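Local coordinates for hypothetical protein (Parabacteroides merdae, PDB 4OO3) that is of unknown function but, with a Rossmann-type nucleotide-binding fold and an oxidoreductase C-terminal domain, probably works as an NAD(P)-dependent oxidoreductase, at residues Ile15-Gly20 and Asp77-Lys82; His23-Gln28 and Leu53-Gly58; Val41-Pro44 and Asp48-Glu51. One frame throughout, in Å; residues are numbered along the deposited sequence.

Interaction 1: Ile15-Gly20 and Asp77-Lys82; sequences ITLDPG and DDYLEK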
ATOM      1  N   ILE A  15     -10.397 -17.916   4.289  1.00 32.16           N
ATOM      2  CA  ILE A  15     -11.650 -17.316   4.703  1.00 31.58           C
ATOM      3  C   ILE A  15     -11.652 -15.903   4.160  1.00 30.20           C
ATOM      4  O   ILE A  15     -10.692 -15.178   4.338  1.00 31.30           O
ATOM      5  CB  ILE A  15     -11.757 -17.208   6.231  1.00 31.58           C
ATOM      6  CG1 ILE A  15     -11.652 -18.589   6.881  1.00 32.46           C
ATOM      7  CG2 ILE A  15     -13.057 -16.514   6.611  1.00 31.87           C
ATOM      8  CD1 ILE A  15     -11.446 -18.545   8.381  1.00 34.14           C
ATOM      9  N   THR A  16     -12.728 -15.499   3.513  1.00 30.90           N
ATOM     10  CA  THR A  16     -12.831 -14.128   3.065  1.00 31.65           C
ATOM     11  C   THR A  16     -13.886 -13.447   3.908  1.00 30.60           C
ATOM     12  O   THR A  16     -15.047 -13.812   3.856  1.00 31.42           O
ATOM     13  CB  THR A  16     -13.163 -14.065   1.571  1.00 34.17           C
ATOM     14  OG1 THR A  16     -12.249 -14.909   0.858  1.00 32.93           O
ATOM     15  CG2 THR A  16     -13.044 -12.631   1.055  1.00 35.50           C
ATOM     16  N   LEU A  17     -13.466 -12.469   4.705  1.00 30.10           N
ATOM     17  CA  LEU A  17     -14.345 -11.834   5.679  1.00 29.37           C
ATOM     18  C   LEU A  17     -14.738 -10.432   5.240  1.00 29.61           C
ATOM     19  O   LEU A  17     -13.886  -9.549   5.122  1.00 29.85           O
ATOM     20  CB  LEU A  17     -13.655 -11.773   7.032  1.00 29.64           C
ATOM     21  CG  LEU A  17     -14.460 -11.130   8.163  1.00 30.26           C
ATOM     22  CD1 LEU A  17     -15.714 -11.926   8.490  1.00 31.07           C
ATOM     23  CD2 LEU A  17     -13.557 -10.994   9.371  1.00 30.87           C
ATOM     24  N   ASP A  18     -16.036 -10.242   5.015  1.00 29.48           N
ATOM     25  CA  ASP A  18     -16.605  -8.951   4.649  1.00 29.88           C
ATOM     26  C   ASP A  18     -15.776  -8.232   3.583  1.00 29.40           C
ATOM     27  O   ASP A  18     -15.277  -7.137   3.818  1.00 30.88           O
ATOM     28  CB  ASP A  18     -16.755  -8.085   5.902  1.00 30.25           C
ATOM     29  CG  ASP A  18     -17.579  -6.825   5.659  1.00 31.56           C
ATOM     30  OD1 ASP A  18     -18.364  -6.784   4.694  1.00 29.89           O
ATOM     31  OD2 ASP A  18     -17.442  -5.870   6.450  1.00 35.19           O
ATOM     32  N   PRO A  19     -15.617  -8.860   2.405  1.00 30.49           N
ATOM     33  CA  PRO A  19     -14.835  -8.251   1.334  1.00 30.47           C
ATOM     34  C   PRO A  19     -15.558  -7.045   0.764  1.00 31.48           C
ATOM     35  O   PRO A  19     -16.768  -7.097   0.553  1.00 30.95           O
ATOM     36  CB  PRO A  19     -14.739  -9.363   0.294  1.00 31.43           C
ATOM     37  CG  PRO A  19     -15.984 -10.153   0.488  1.00 32.42           C
ATOM     38  CD  PRO A  19     -16.236 -10.128   1.974  1.00 32.23           C
ATOM     39  N   GLY A  20     -14.827  -5.956   0.563  1.00 32.96           N
ATOM     40  CA  GLY A  20     -15.414  -4.733   0.017  1.00 33.98           C
ATOM     41  C   GLY A  20     -14.500  -3.972  -0.916  1.00 33.02           C
ATOM     42  O   GLY A  20     -14.796  -2.839  -1.263  1.00 36.12           O
ATOM     43  N   ASP A  77     -26.488 -11.096   9.034  1.00 40.23           N
ATOM     44  CA  ASP A  77     -26.043 -10.123  10.042  1.00 46.18           C
ATOM     45  C   ASP A  77     -24.974 -10.701  10.973  1.00 41.91           C
ATOM     46  O   ASP A  77     -24.089  -9.983  11.430  1.00 46.18           O
ATOM     47  CB  ASP A  77     -27.223  -9.648  10.897  1.00 54.89           C
ATOM     48  CG  ASP A  77     -28.243  -8.850  10.107  1.00 62.77           C
ATOM     49  OD1 ASP A  77     -27.847  -7.975   9.304  1.00 61.96           O
ATOM     50  OD2 ASP A  77     -29.451  -9.093  10.312  1.00 77.33           O
ATOM     51  N   ASP A  78     -25.060 -12.000  11.239  1.00 37.94           N
ATOM     52  CA  ASP A  78     -24.155 -12.669  12.167  1.00 36.58           C
ATOM     53  C   ASP A  78     -22.944 -13.299  11.477  1.00 35.14           C
ATOM     54  O   ASP A  78     -22.412 -14.303  11.962  1.00 34.88           O
ATOM     55  CB  ASP A  78     -24.926 -13.752  12.935  1.00 37.63           C
ATOM     56  CG  ASP A  78     -25.505 -14.837  12.019  1.00 37.58           C
ATOM     57  OD1 ASP A  78     -25.555 -14.643  10.783  1.00 38.30           O
ATOM     58  OD2 ASP A  78     -25.926 -15.883  12.544  1.00 38.83           O
ATOM     59  N   TYR A  79     -22.511 -12.720  10.355  1.00 33.78           N
ATOM     60  CA  TYR A  79     -21.412 -13.288   9.557  1.00 32.78           C
ATOM     61  C   TYR A  79     -20.135 -13.533  10.378  1.00 32.98           C
ATOM     62  O   TYR A  79     -19.536 -14.607  10.271  1.00 32.49           O
ATOM     63  CB  TYR A  79     -21.107 -12.420   8.314  1.00 33.07           C
ATOM     64  CG  TYR A  79     -20.682 -10.994   8.624  1.00 32.82           C
ATOM     65  CD1 TYR A  79     -19.339 -10.671   8.807  1.00 31.83           C
ATOM     66  CD2 TYR A  79     -21.624  -9.976   8.740  1.00 34.52           C
ATOM     67  CE1 TYR A  79     -18.952  -9.381   9.102  1.00 32.71           C
ATOM     68  CE2 TYR A  79     -21.247  -8.681   9.036  1.00 34.71           C
ATOM     69  CZ  TYR A  79     -19.913  -8.390   9.213  1.00 34.04           C
ATOM     70  OH  TYR A  79     -19.549  -7.109   9.508  1.00 35.05           O
ATOM     71  N   LEU A  80     -19.743 -12.562  11.212  1.00 32.64           N
ATOM     72  CA  LEU A  80     -18.512 -12.676  12.008  1.00 33.31           C
ATOM     73  C   LEU A  80     -18.654 -13.757  13.063  1.00 35.14           C
ATOM     74  O   LEU A  80     -17.775 -14.595  13.231  1.00 34.61           O
ATOM     75  CB  LEU A  80     -18.163 -11.349  12.690  1.00 33.79           C
ATOM     76  CG  LEU A  80     -16.869 -11.340  13.514  1.00 33.49           C
ATOM     77  CD1 LEU A  80     -15.646 -11.502  12.627  1.00 33.08           C
ATOM     78  CD2 LEU A  80     -16.769 -10.066  14.329  1.00 33.56           C
ATOM     79  N   GLU A  81     -19.766 -13.704  13.781  1.00 38.21           N
ATOM     80  CA  GLU A  81     -20.121 -14.706  14.775  1.00 41.06           C
ATOM     81  C   GLU A  81     -20.084 -16.129  14.183  1.00 39.79           C
ATOM     82  O   GLU A  81     -19.559 -17.048  14.822  1.00 38.19           O
ATOM     83  CB  GLU A  81     -21.499 -14.344  15.346  1.00 45.56           C
ATOM     84  CG  GLU A  81     -22.120 -15.304  16.340  1.00 50.61           C
ATOM     85  CD  GLU A  81     -23.476 -14.807  16.821  1.00 55.37           C
ATOM     86  OE1 GLU A  81     -23.526 -13.703  17.401  1.00 62.95           O
ATOM     87  OE2 GLU A  81     -24.488 -15.511  16.618  1.00 55.00           O
ATOM     88  N   LYS A  82     -20.606 -16.298  12.962  1.00 38.92           N
ATOM     89  CA  LYS A  82     -20.610 -17.612  12.280  1.00 38.81           C
ATOM     90  C   LYS A  82     -19.212 -18.067  11.875  1.00 35.23           C
ATOM     91  O   LYS A  82     -18.862 -19.231  12.035  1.00 36.01           O
ATOM     92  CB  LYS A  82     -21.518 -17.606  11.035  1.00 41.45           C
ATOM     93  CG  LYS A  82     -22.968 -17.958  11.318  1.00 46.77           C
ATOM     94  CD  LYS A  82     -23.153 -19.446  11.579  1.00 51.72           C
ATOM     95  CE  LYS A  82     -24.516 -19.749  12.183  1.00 59.07           C
ATOM     96  NZ  LYS A  82     -25.628 -19.506  11.220  1.00 64.56           N
TER
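Leu17 and Leu80 bring the two backbones closest, with their CA atoms 7.6 Å apart, and Asp18 and Tyr79 follow at 8.1 Å. One segment is the end of a strand running into a loop; the other is the first turn of a helix, which opens with the bond from Lys82 N to Asp78 O. At Asp18 the backbone takes up left-handed helical angles (phi 44°, psi 60°) and the chain leaves the strand direction. At this spacing the contact is made by side chains, without a direct hydrogen bond. CD1 of Leu17 lies in the plane of the Tyr79 ring, at its edge, 3.8 Å from CD1 of the tyrosine, and the two side chains cross at about a right angle. Strand 14-17 is an inner strand of the parallel Rossmann sheet, and helix 79-86 follows strand 70-75 at one border of that sheet, so the contact lays the start of this helix over the sheet's interior. The second branch of Leu17 serves Leu80: CD2 of Leu17 comes 3.9 Å from Leu80 CD1. Leu80 reaches it with CG trans to the backbone N (chi1 -178°). Farther along, Asp18 CB stands obliquely to the tyrosine ring, 4.1 Å from Tyr79 CE1. The carboxylate of Asp18 and the hydroxyl of Tyr79 do not bond to each other; Asp18 OD2 and Tyr79 OH each hydrogen-bond instead to the hydroxyl of Tyr104 on helix 98-110. Replacing Tyr79 by an alanine would probably open a gap beside Leu17 CD1 and leave the Tyr104 hydroxyl with one partner fewer.

Interaction 2: His23-Gln28 and Leu53-Gly58; sequences HAALVQ and LKRIQG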
ATOM      1  N   HIS A  23      -9.069  -6.082  -3.984  1.00 30.40           N
ATOM      2  CA  HIS A  23      -7.919  -6.824  -3.435  1.00 28.94           C
ATOM      3  C   HIS A  23      -8.306  -8.096  -2.682  1.00 28.32           C
ATOM      4  O   HIS A  23      -7.540  -9.058  -2.672  1.00 26.73           O
ATOM      5  CB  HIS A  23      -7.048  -5.937  -2.547  1.00 29.17           C
ATOM      6  CG  HIS A  23      -6.331  -4.861  -3.295  1.00 30.73           C
ATOM      7  ND1 HIS A  23      -5.674  -3.828  -2.665  1.00 31.41           N
ATOM      8  CD2 HIS A  23      -6.187  -4.645  -4.623  1.00 33.52           C
ATOM      9  CE1 HIS A  23      -5.146  -3.028  -3.572  1.00 32.29           C
ATOM     10  NE2 HIS A  23      -5.440  -3.504  -4.767  1.00 35.27           N
ATOM     11  N   ALA A  24      -9.492  -8.114  -2.078  1.00 27.79           N
ATOM     12  CA  ALA A  24     -10.017  -9.347  -1.502  1.00 29.13           C
ATOM     13  C   ALA A  24     -10.047 -10.466  -2.551  1.00 30.20           C
ATOM     14  O   ALA A  24      -9.720 -11.615  -2.253  1.00 32.20           O
ATOM     15  CB  ALA A  24     -11.407  -9.123  -0.924  1.00 29.43           C
ATOM     16  N   ALA A  25     -10.433 -10.127  -3.777  1.00 31.42           N
ATOM     17  CA  ALA A  25     -10.466 -11.104  -4.866  1.00 31.24           C
ATOM     18  C   ALA A  25      -9.096 -11.312  -5.495  1.00 31.13           C
ATOM     19  O   ALA A  25      -8.761 -12.419  -5.887  1.00 33.76           O
ATOM     20  CB  ALA A  25     -11.474 -10.689  -5.928  1.00 33.25           C
ATOM     21  N   LEU A  26      -8.298 -10.253  -5.583  1.00 30.59           N
ATOM     22  CA  LEU A  26      -7.005 -10.324  -6.265  1.00 28.90           C
ATOM     23  C   LEU A  26      -6.106 -11.401  -5.673  1.00 28.84           C
ATOM     24  O   LEU A  26      -5.279 -11.971  -6.374  1.00 27.85           O
ATOM     25  CB  LEU A  26      -6.299  -8.965  -6.216  1.00 29.18           C
ATOM     26  CG  LEU A  26      -5.101  -8.727  -7.138  1.00 31.04           C
ATOM     27  CD1 LEU A  26      -5.403  -9.183  -8.559  1.00 32.05           C
ATOM     28  CD2 LEU A  26      -4.716  -7.254  -7.120  1.00 31.18           C
ATOM     29  N   VAL A  27      -6.273 -11.682  -4.385  1.00 28.23           N
ATOM     30  CA  VAL A  27      -5.554 -12.778  -3.735  1.00 30.14           C
ATOM     31  C   VAL A  27      -5.776 -14.100  -4.468  1.00 30.03           C
ATOM     32  O   VAL A  27      -4.879 -14.941  -4.527  1.00 30.89           O
ATOM     33  CB  VAL A  27      -5.993 -12.938  -2.258  1.00 31.91           C
ATOM     34  CG1 VAL A  27      -5.451 -14.227  -1.653  1.00 31.12           C
ATOM     35  CG2 VAL A  27      -5.537 -11.737  -1.435  1.00 32.71           C
ATOM     36  N   GLN A  28      -6.975 -14.269  -5.019  1.00 29.78           N
ATOM     37  CA  GLN A  28      -7.378 -15.498  -5.693  1.00 30.97           C
ATOM     38  C   GLN A  28      -7.279 -15.416  -7.220  1.00 32.83           C
ATOM     39  O   GLN A  28      -7.771 -16.301  -7.922  1.00 31.91           O
ATOM     40  CB  GLN A  28      -8.812 -15.839  -5.293  1.00 29.61           C
ATOM     41  CG  GLN A  28      -8.984 -16.146  -3.821  1.00 28.56           C
ATOM     42  CD  GLN A  28     -10.417 -16.492  -3.485  1.00 29.26           C
ATOM     43  OE1 GLN A  28     -11.020 -17.378  -4.104  1.00 30.94           O
ATOM     44  NE2 GLN A  28     -10.983 -15.785  -2.518  1.00 29.34           N
ATOM     45  N   LEU A  53     -17.954 -11.777  -5.258  1.00 34.49           N
ATOM     46  CA  LEU A  53     -18.265 -13.074  -5.854  1.00 35.58           C
ATOM     47  C   LEU A  53     -18.207 -13.042  -7.380  1.00 34.47           C
ATOM     48  O   LEU A  53     -17.747 -14.004  -7.993  1.00 32.82           O
ATOM     49  CB  LEU A  53     -19.635 -13.582  -5.380  1.00 37.10           C
ATOM     50  CG  LEU A  53     -19.743 -13.908  -3.883  1.00 36.91           C
ATOM     51  CD1 LEU A  53     -21.141 -14.403  -3.555  1.00 38.29           C
ATOM     52  CD2 LEU A  53     -18.696 -14.923  -3.454  1.00 36.24           C
ATOM     53  N   LYS A  54     -18.668 -11.944  -7.985  1.00 37.37           N
ATOM     54  CA  LYS A  54     -18.522 -11.733  -9.445  1.00 39.12           C
ATOM     55  C   LYS A  54     -17.075 -11.819  -9.911  1.00 35.87           C
ATOM     56  O   LYS A  54     -16.783 -12.438 -10.928  1.00 37.56           O
ATOM     57  CB  LYS A  54     -19.061 -10.368  -9.865  1.00 43.79           C
ATOM     58  CG  LYS A  54     -20.566 -10.291 -10.040  1.00 51.45           C
ATOM     59  CD  LYS A  54     -20.919  -9.198 -11.041  1.00 59.14           C
ATOM     60  CE  LYS A  54     -22.362  -8.743 -10.913  1.00 65.64           C
ATOM     61  NZ  LYS A  54     -22.536  -7.805  -9.769  1.00 67.85           N
ATOM     62  N   ARG A  55     -16.174 -11.182  -9.170  1.00 33.05           N
ATOM     63  CA  ARG A  55     -14.763 -11.163  -9.532  1.00 32.40           C
ATOM     64  C   ARG A  55     -14.174 -12.559  -9.513  1.00 32.47           C
ATOM     65  O   ARG A  55     -13.455 -12.944 -10.432  1.00 33.33           O
ATOM     66  CB  ARG A  55     -13.976 -10.264  -8.588  1.00 33.41           C
ATOM     67  CG  ARG A  55     -14.296  -8.792  -8.750  1.00 34.03           C
ATOM     68  CD  ARG A  55     -13.772  -7.975  -7.589  1.00 33.75           C
ATOM     69  NE  ARG A  55     -14.338  -6.631  -7.631  1.00 33.87           N
ATOM     70  CZ  ARG A  55     -14.881  -5.982  -6.603  1.00 34.24           C
ATOM     71  NH1 ARG A  55     -14.918  -6.504  -5.377  1.00 33.97           N
ATOM     72  NH2 ARG A  55     -15.375  -4.768  -6.806  1.00 35.50           N
ATOM     73  N   ILE A  56     -14.491 -13.319  -8.468  1.00 32.72           N
ATOM     74  CA  ILE A  56     -14.019 -14.703  -8.360  1.00 32.85           C
ATOM     75  C   ILE A  56     -14.511 -15.558  -9.524  1.00 34.17           C
ATOM     76  O   ILE A  56     -13.754 -16.354 -10.077  1.00 34.35           O
ATOM     77  CB  ILE A  56     -14.490 -15.394  -7.066  1.00 31.18           C
ATOM     78  CG1 ILE A  56     -14.018 -14.633  -5.820  1.00 30.33           C
ATOM     79  CG2 ILE A  56     -13.991 -16.836  -7.038  1.00 31.51           C
ATOM     80  CD1 ILE A  56     -12.515 -14.480  -5.689  1.00 30.45           C
ATOM     81  N   GLN A  57     -15.785 -15.412  -9.873  1.00 34.72           N
ATOM     82  CA  GLN A  57     -16.365 -16.221 -10.929  1.00 37.66           C
ATOM     83  C   GLN A  57     -15.798 -15.823 -12.295  1.00 37.58           C
ATOM     84  O   GLN A  57     -15.683 -16.671 -13.185  1.00 38.95           O
ATOM     85  CB  GLN A  57     -17.894 -16.125 -10.913  1.00 39.98           C
ATOM     86  CG  GLN A  57     -18.596 -17.098 -11.856  1.00 45.72           C
ATOM     87  CD  GLN A  57     -18.363 -18.563 -11.501  1.00 47.38           C
ATOM     88  OE1 GLN A  57     -17.881 -18.887 -10.413  1.00 47.20           O
ATOM     89  NE2 GLN A  57     -18.712 -19.454 -12.420  1.00 47.94           N
ATOM     90  N   GLY A  58     -15.444 -14.545 -12.456  1.00 35.68           N
ATOM     91  CA  GLY A  58     -14.697 -14.088 -13.631  1.00 35.60           C
ATOM     92  C   GLY A  58     -13.351 -14.790 -13.769  1.00 35.76           C
ATOM     93  O   GLY A  58     -12.956 -15.184 -14.871  1.00 37.35           O
TER
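Gln28 N reaches back to Ala25 O in a 2.7 Å bond, a tight turn that places both side chains of this pair toward helix 47-61. Across the contact itself there is no hydrogen bond; what meets is mainly carbon. Ala25 is the point of nearest backbone approach, its CA 6.1 Å from that of Ile56, a spacing that its small side chain permits. The methyl CB of Ala25 sits against the aliphatic base of Arg55, 3.7 Å from CB of the arginine and 3.9 Å from its CD. The arginine chain is extended from CG to NE, so its alkyl part passes alongside the alanine methyl and carries the guanidinium group beyond it. Ile56 comes to the same methyl from another side, with a single atom, CD1, at the end of its longer branch. CG1 is opposite the carbonyl carbon (chi1 -58°) and chi2 turns in the same sense, which swings Ile56 CD1 over to Ala25 CB at 3.9 Å and to Gln28 CB at 4.0 Å. The terminal methyl thus touches both the alanine methyl and the glutamine chain, which the isoleucine crosses at a slant. The surroundings close the site: His52 and Phe59 of the same long helix also touch Ala25, while Trp69 packs on Ile56 and gives its NE1 to the backbone O of Gln28. Short helix 22-26 and helix 47-61 follow the first and second strands of the sheet, and their side-by-side packing, alanine and isoleucine with the chains of arginine and glutamine, is that of paired crossover helices on one face of a Rossmann fold.

Interaction 3: Val41-Pro44 and Asp48-Glu51; sequences VYAP and DVDE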
ATOM      1  N   VAL A  41     -16.516 -17.846   2.560  1.00 29.73           N
ATOM      2  CA  VAL A  41     -16.884 -16.428   2.597  1.00 28.65           C
ATOM      3  C   VAL A  41     -17.952 -16.173   3.671  1.00 28.27           C
ATOM      4  O   VAL A  41     -18.962 -16.877   3.732  1.00 28.51           O
ATOM      5  CB  VAL A  41     -17.439 -15.971   1.223  1.00 30.06           C
ATOM      6  CG1 VAL A  41     -17.959 -14.537   1.282  1.00 29.15           C
ATOM      7  CG2 VAL A  41     -16.383 -16.123   0.131  1.00 29.28           C
ATOM      8  N   TYR A  42     -17.711 -15.172   4.515  1.00 27.55           N
ATOM      9  CA  TYR A  42     -18.689 -14.691   5.487  1.00 27.34           C
ATOM     10  C   TYR A  42     -18.832 -13.184   5.330  1.00 28.83           C
ATOM     11  O   TYR A  42     -17.845 -12.445   5.418  1.00 28.42           O
ATOM     12  CB  TYR A  42     -18.233 -14.999   6.915  1.00 27.68           C
ATOM     13  CG  TYR A  42     -18.046 -16.470   7.178  1.00 27.07           C
ATOM     14  CD1 TYR A  42     -16.869 -17.100   6.828  1.00 27.18           C
ATOM     15  CD2 TYR A  42     -19.053 -17.228   7.760  1.00 28.21           C
ATOM     16  CE1 TYR A  42     -16.681 -18.450   7.052  1.00 28.61           C
ATOM     17  CE2 TYR A  42     -18.876 -18.589   7.994  1.00 29.74           C
ATOM     18  CZ  TYR A  42     -17.682 -19.187   7.631  1.00 28.75           C
ATOM     19  OH  TYR A  42     -17.465 -20.518   7.844  1.00 30.97           O
ATOM     20  N   ALA A  43     -20.055 -12.721   5.132  1.00 29.58           N
ATOM     21  CA  ALA A  43     -20.275 -11.313   4.854  1.00 31.46           C
ATOM     22  C   ALA A  43     -21.720 -10.928   5.084  1.00 32.67           C
ATOM     23  O   ALA A  43     -22.604 -11.767   4.979  1.00 33.66           O
ATOM     24  CB  ALA A  43     -19.892 -11.010   3.411  1.00 32.50           C
ATOM     25  N   PRO A  44     -21.968  -9.647   5.386  1.00 33.35           N
ATOM     26  CA  PRO A  44     -23.357  -9.221   5.319  1.00 35.18           C
ATOM     27  C   PRO A  44     -23.841  -9.300   3.871  1.00 36.15           C
ATOM     28  O   PRO A  44     -23.028  -9.263   2.938  1.00 37.74           O
ATOM     29  CB  PRO A  44     -23.305  -7.774   5.814  1.00 34.01           C
ATOM     30  CG  PRO A  44     -21.930  -7.311   5.463  1.00 32.83           C
ATOM     31  CD  PRO A  44     -21.042  -8.515   5.569  1.00 32.33           C
ATOM     32  N   ASP A  48     -21.323  -5.215  -1.716  1.00 35.03           N
ATOM     33  CA  ASP A  48     -19.894  -5.505  -1.542  1.00 35.28           C
ATOM     34  C   ASP A  48     -19.560  -6.976  -1.784  1.00 34.35           C
ATOM     35  O   ASP A  48     -18.685  -7.279  -2.588  1.00 34.72           O
ATOM     36  CB  ASP A  48     -19.405  -5.077  -0.151  1.00 36.48           C
ATOM     37  CG  ASP A  48     -19.392  -3.559   0.042  1.00 39.06           C
ATOM     38  OD1 ASP A  48     -19.337  -2.792  -0.943  1.00 39.99           O
ATOM     39  OD2 ASP A  48     -19.428  -3.128   1.207  1.00 42.33           O
ATOM     40  N   VAL A  49     -20.262  -7.886  -1.111  1.00 34.62           N
ATOM     41  CA  VAL A  49     -20.029  -9.333  -1.306  1.00 33.31           C
ATOM     42  C   VAL A  49     -20.424  -9.824  -2.708  1.00 33.85           C
ATOM     43  O   VAL A  49     -19.737 -10.665  -3.274  1.00 33.30           O
ATOM     44  CB  VAL A  49     -20.729 -10.207  -0.229  1.00 32.11           C
ATOM     45  CG1 VAL A  49     -22.250 -10.145  -0.357  1.00 32.85           C
ATOM     46  CG2 VAL A  49     -20.248 -11.653  -0.310  1.00 31.30           C
ATOM     47  N   ASP A  50     -21.521  -9.304  -3.258  1.00 34.94           N
ATOM     48  CA  ASP A  50     -21.952  -9.666  -4.614  1.00 37.03           C
ATOM     49  C   ASP A  50     -20.879  -9.314  -5.631  1.00 37.27           C
ATOM     50  O   ASP A  50     -20.601 -10.089  -6.546  1.00 38.37           O
ATOM     51  CB  ASP A  50     -23.254  -8.953  -5.003  1.00 39.10           C
ATOM     52  CG  ASP A  50     -24.451  -9.390  -4.168  1.00 40.68           C
ATOM     53  OD1 ASP A  50     -24.375 -10.434  -3.485  1.00 40.65           O
ATOM     54  OD2 ASP A  50     -25.479  -8.679  -4.202  1.00 43.39           O
ATOM     55  N   GLU A  51     -20.283  -8.137  -5.475  1.00 37.63           N
ATOM     56  CA  GLU A  51     -19.203  -7.716  -6.359  1.00 37.67           C
ATOM     57  C   GLU A  51     -17.966  -8.586  -6.189  1.00 37.05           C
ATOM     58  O   GLU A  51     -17.286  -8.895  -7.164  1.00 39.60           O
ATOM     59  CB  GLU A  51     -18.841  -6.255  -6.115  1.00 38.21           C
ATOM     60  CG  GLU A  51     -19.922  -5.292  -6.550  1.00 41.17           C
ATOM     61  CD  GLU A  51     -20.191  -5.381  -8.032  1.00 44.21           C
ATOM     62  OE1 GLU A  51     -19.292  -5.010  -8.807  1.00 50.50           O
ATOM     63  OE2 GLU A  51     -21.292  -5.825  -8.416  1.00 48.07           O
TER
HETATM   64  O   HOH W   1     -21.639  -7.378   1.327  1.00 29.99           O
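Val49 packs against Val41, Ala43 and Pro44 within a single beta-alpha-beta unit, made of strand 38-43, helix 47-61 and strand 70-75 in the Rossmann sheet. The contact is the tight corner of that unit, where the strand has just ended and the helix is only beginning. Its apolar part centres on CG2 of one valine. CG2 of Val49, trans to its backbone N, points at the strand and comes 3.8 Å from Ala43 CB and 4.0 Å from Val41 CG1. Val41 and Ala43, alternate residues of the strand, both present their side chains to the helix; Tyr42 between them turns to the opposite face, where it meets helix 79-86. The other branch makes a carbon-to-oxygen contact: CG1 of Val49 stands between the backbone N and the carbonyl carbon (chi1 67°) and from there approaches the carbonyl oxygen, O, of Pro44 at 3.5 Å.

The polar part is carried by backbone and water. No direct hydrogen bond joins the segments, yet the first turn of a helix has N-H groups that cannot all find acceptors within the helix. Here one water supplies the acceptor: it receives a hydrogen bond from Val49 N at 2.8 Å and donates its own to Pro44 O, also at 2.8 Å.

All three contacts lie in the Rossmann part of the chain, and they differ by which side of the sheet they use. Interaction 1 packs helix 79-86 on one face; interactions 2 and 3 share helix 47-61 on the other. Interactions 1 and 3 meet in the sheet itself, through the backbone bonds of neighbouring strands 14-17 and 38-43, while interaction 1 touches interaction 2 where Pro19 packs on Ala24. Interactions 2 and 3 are the more buried, and interaction 1 is only partly so. The chemistry follows: helix against helix is mainly carbon on carbon, strand against helix start adds a bridging water, and the contact of a helix start with the inner strand mixes leucines with an aromatic ring and a shared hydroxyl.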